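Local structure of putative acetyltransferase (3DSB) at residues His58-Phe63 with Lys99-Tyr104. The protein probably transfers an acyl group, perhaps acetyl from acetyl-coenzyme A, to an acceptor that is not identified, as a member of the GNAT acetyltransferase family. Residues are numbered along the deposited sequence; the frame is centred on the assembly and turned at random.
Sequences HVYTVF and KGIFNY. With SO4 (sulfate ion), chain C.
Y60 and I101 meet where the central sheet of the GNAT fold is covered by the helix 101-115, and the pair illustrates how one aromatic ring of a strand can receive two side chains, I101 and Y104, from the first turn of a helix. The apolar packing comes first. I101 CG2 sits over one face of the Y60 ring, 4.0 Å from its centroid and 19° off the normal, a CH-pi contact displaced toward the CG side of the ring. With CG1 of the isoleucine pointing opposite its carbonyl carbon (chi1 -63°), CG2 is left opposite the backbone N, and both branches reach the ring. CG1 lies against Y60 CZ and CE2, and from there I101 CD1 turns back along the CE2-CD2 side, 3.7 Å from Y60 CE2. A68, V92 and Y96 also touch I101, while I7 and V67 flank Y60 on the neighbouring strands. The second aromatic, Y104, approaches obliquely, its CD2 3.9 Å from Y60 CE1.

Polar interactions belong to the helix start. G100 occupies the N-cap position, and Y104 N closes the first turn on G100 O at 2.9 Å. The sulfate, probably from the crystallisation liquor, accepts bonds from R98 N and F102 N, probably where GNAT enzymes hold the pyrophosphate of coenzyme A with backbone N-H groups. The bond from F102 N to sulfate O1 measures 2.9 Å, with 159° at the hydrogen.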
loop_
_atom_site.group_PDB
_atom_site.type_symbol
_atom_site.label_atom_id
_atom_site.label_comp_id
_atom_site.label_asym_id
_atom_site.label_seq_id
_atom_site.Cartn_x
_atom_site.Cartn_y
_atom_site.Cartn_z
ATOM N N HIS A 58 5.829 12.022 -10.415
ATOM C CA HIS A 58 6.836 12.508 -11.356
ATOM C C HIS A 58 6.089 12.892 -12.622
ATOM O O HIS A 58 5.102 12.232 -13.013
ATOM C CB HIS A 58 7.895 11.444 -11.682
ATOM C CG HIS A 58 8.810 11.139 -10.540
ATOM N ND1 HIS A 58 8.436 10.322 -9.492
ATOM C CD2 HIS A 58 10.059 11.583 -10.243
ATOM C CE1 HIS A 58 9.426 10.251 -8.615
ATOM N NE2 HIS A 58 10.419 11.012 -9.041
ATOM N N VAL A 59 6.582 13.930 -13.290
ATOM C CA VAL A 59 5.981 14.390 -14.521
ATOM C C VAL A 59 7.045 14.414 -15.619
ATOM O O VAL A 59 8.253 14.623 -15.364
ATOM C CB VAL A 59 5.378 15.815 -14.351
ATOM C CG1 VAL A 59 4.137 15.752 -13.474
ATOM C CG2 VAL A 59 6.412 16.832 -13.759
ATOM N N TYR A 60 6.544 14.144 -16.824
ATOM C CA TYR A 60 7.347 14.223 -18.057
ATOM C C TYR A 60 7.065 15.583 -18.692
ATOM O O TYR A 60 5.919 15.945 -18.887
ATOM C CB TYR A 60 6.934 13.082 -18.971
ATOM C CG TYR A 60 7.800 12.850 -20.187
ATOM C CD1 TYR A 60 8.704 11.786 -20.224
ATOM C CD2 TYR A 60 7.662 13.652 -21.318
ATOM C CE1 TYR A 60 9.499 11.547 -21.361
ATOM C CE2 TYR A 60 8.411 13.414 -22.439
ATOM C CZ TYR A 60 9.310 12.362 -22.465
ATOM O OH TYR A 60 10.046 12.153 -23.604
ATOM N N THR A 61 8.126 16.371 -18.918
ATOM C CA THR A 61 7.925 17.725 -19.456
ATOM C C THR A 61 8.674 17.919 -20.761
ATOM O O THR A 61 9.754 17.337 -20.980
ATOM C CB THR A 61 8.364 18.833 -18.437
ATOM O OG1 THR A 61 9.784 18.804 -18.259
ATOM C CG2 THR A 61 7.680 18.614 -17.071
ATOM N N VAL A 62 8.082 18.748 -21.610
ATOM C CA VAL A 62 8.648 19.043 -22.927
ATOM C C VAL A 62 8.648 20.553 -23.061
ATOM O O VAL A 62 7.590 21.159 -23.118
ATOM C CB VAL A 62 7.803 18.403 -24.046
ATOM C CG1 VAL A 62 8.361 18.802 -25.434
ATOM C CG2 VAL A 62 7.733 16.847 -23.893
ATOM N N PHE A 63 9.848 21.155 -23.087
ATOM C CA PHE A 63 9.961 22.631 -23.057
ATOM C C PHE A 63 9.089 23.209 -21.963
ATOM O O PHE A 63 8.322 24.162 -22.184
ATOM C CB PHE A 63 9.641 23.257 -24.427
ATOM C CG PHE A 63 10.778 23.152 -25.412
ATOM C CD1 PHE A 63 11.089 21.928 -26.021
ATOM C CD2 PHE A 63 11.565 24.281 -25.717
ATOM C CE1 PHE A 63 12.130 21.806 -26.903
ATOM C CE2 PHE A 63 12.606 24.163 -26.665
ATOM C CZ PHE A 63 12.881 22.913 -27.238
ATOM N N LYS A 99 4.620 7.864 -28.536
ATOM C CA LYS A 99 5.984 8.361 -28.581
ATOM C C LYS A 99 6.874 7.733 -27.503
ATOM O O LYS A 99 8.004 8.166 -27.289
ATOM C CB LYS A 99 6.003 9.892 -28.447
ATOM C CG LYS A 99 5.294 10.655 -29.591
ATOM C CD LYS A 99 6.082 10.598 -30.911
ATOM C CE LYS A 99 5.392 11.519 -31.919
ATOM N NZ LYS A 99 6.096 11.485 -33.216
ATOM N N GLY A 100 6.349 6.709 -26.824
ATOM C CA GLY A 100 7.121 5.943 -25.831
ATOM C C GLY A 100 7.116 6.509 -24.414
ATOM O O GLY A 100 7.857 6.033 -23.553
ATOM N N ILE A 101 6.305 7.542 -24.177
ATOM C CA ILE A 101 6.309 8.207 -22.864
ATOM C C ILE A 101 5.856 7.284 -21.737
ATOM O O ILE A 101 6.458 7.333 -20.661
ATOM C CB ILE A 101 5.533 9.525 -22.877
ATOM C CG1 ILE A 101 6.227 10.522 -23.856
ATOM C CG2 ILE A 101 5.426 10.110 -21.452
ATOM C CD1 ILE A 101 5.436 11.808 -24.016
ATOM N N PHE A 102 4.825 6.463 -21.973
ATOM C CA PHE A 102 4.362 5.561 -20.915
ATOM C C PHE A 102 5.565 4.711 -20.444
ATOM O O PHE A 102 5.852 4.632 -19.229
ATOM C CB PHE A 102 3.213 4.691 -21.438
ATOM C CG PHE A 102 2.643 3.756 -20.414
ATOM C CD1 PHE A 102 1.432 4.027 -19.824
ATOM C CD2 PHE A 102 3.324 2.610 -20.061
ATOM C CE1 PHE A 102 0.898 3.137 -18.857
ATOM C CE2 PHE A 102 2.810 1.741 -19.090
ATOM C CZ PHE A 102 1.600 1.992 -18.511
ATOM N N ASN A 103 6.287 4.120 -21.396
ATOM C CA ASN A 103 7.420 3.300 -21.017
ATOM C C ASN A 103 8.603 4.100 -20.441
ATOM O O ASN A 103 9.299 3.571 -19.554
ATOM C CB ASN A 103 7.901 2.419 -22.175
ATOM C CG ASN A 103 6.954 1.326 -22.504
ATOM O OD1 ASN A 103 6.013 1.047 -21.755
ATOM N ND2 ASN A 103 7.218 0.638 -23.606
ATOM N N TYR A 104 8.862 5.332 -20.920
ATOM C CA TYR A 104 9.908 6.157 -20.299
ATOM C C TYR A 104 9.602 6.341 -18.808
ATOM O O TYR A 104 10.511 6.262 -17.948
ATOM C CB TYR A 104 10.032 7.543 -20.946
ATOM C CG TYR A 104 10.724 7.602 -22.282
ATOM C CD1 TYR A 104 11.982 7.044 -22.459
ATOM C CD2 TYR A 104 10.099 8.223 -23.358
ATOM C CE1 TYR A 104 12.611 7.104 -23.719
ATOM C CE2 TYR A 104 10.710 8.298 -24.614
ATOM C CZ TYR A 104 11.953 7.724 -24.781
ATOM O OH TYR A 104 12.547 7.792 -26.042
HETATM S S SO4 C . 2.019 5.803 -24.772
HETATM O O1 SO4 C . 2.964 6.755 -24.211
HETATM O O2 SO4 C . 1.039 5.489 -23.694
HETATM O O3 SO4 C . 1.266 6.303 -25.912
HETATM O O4 SO4 C . 2.707 4.544 -25.041
#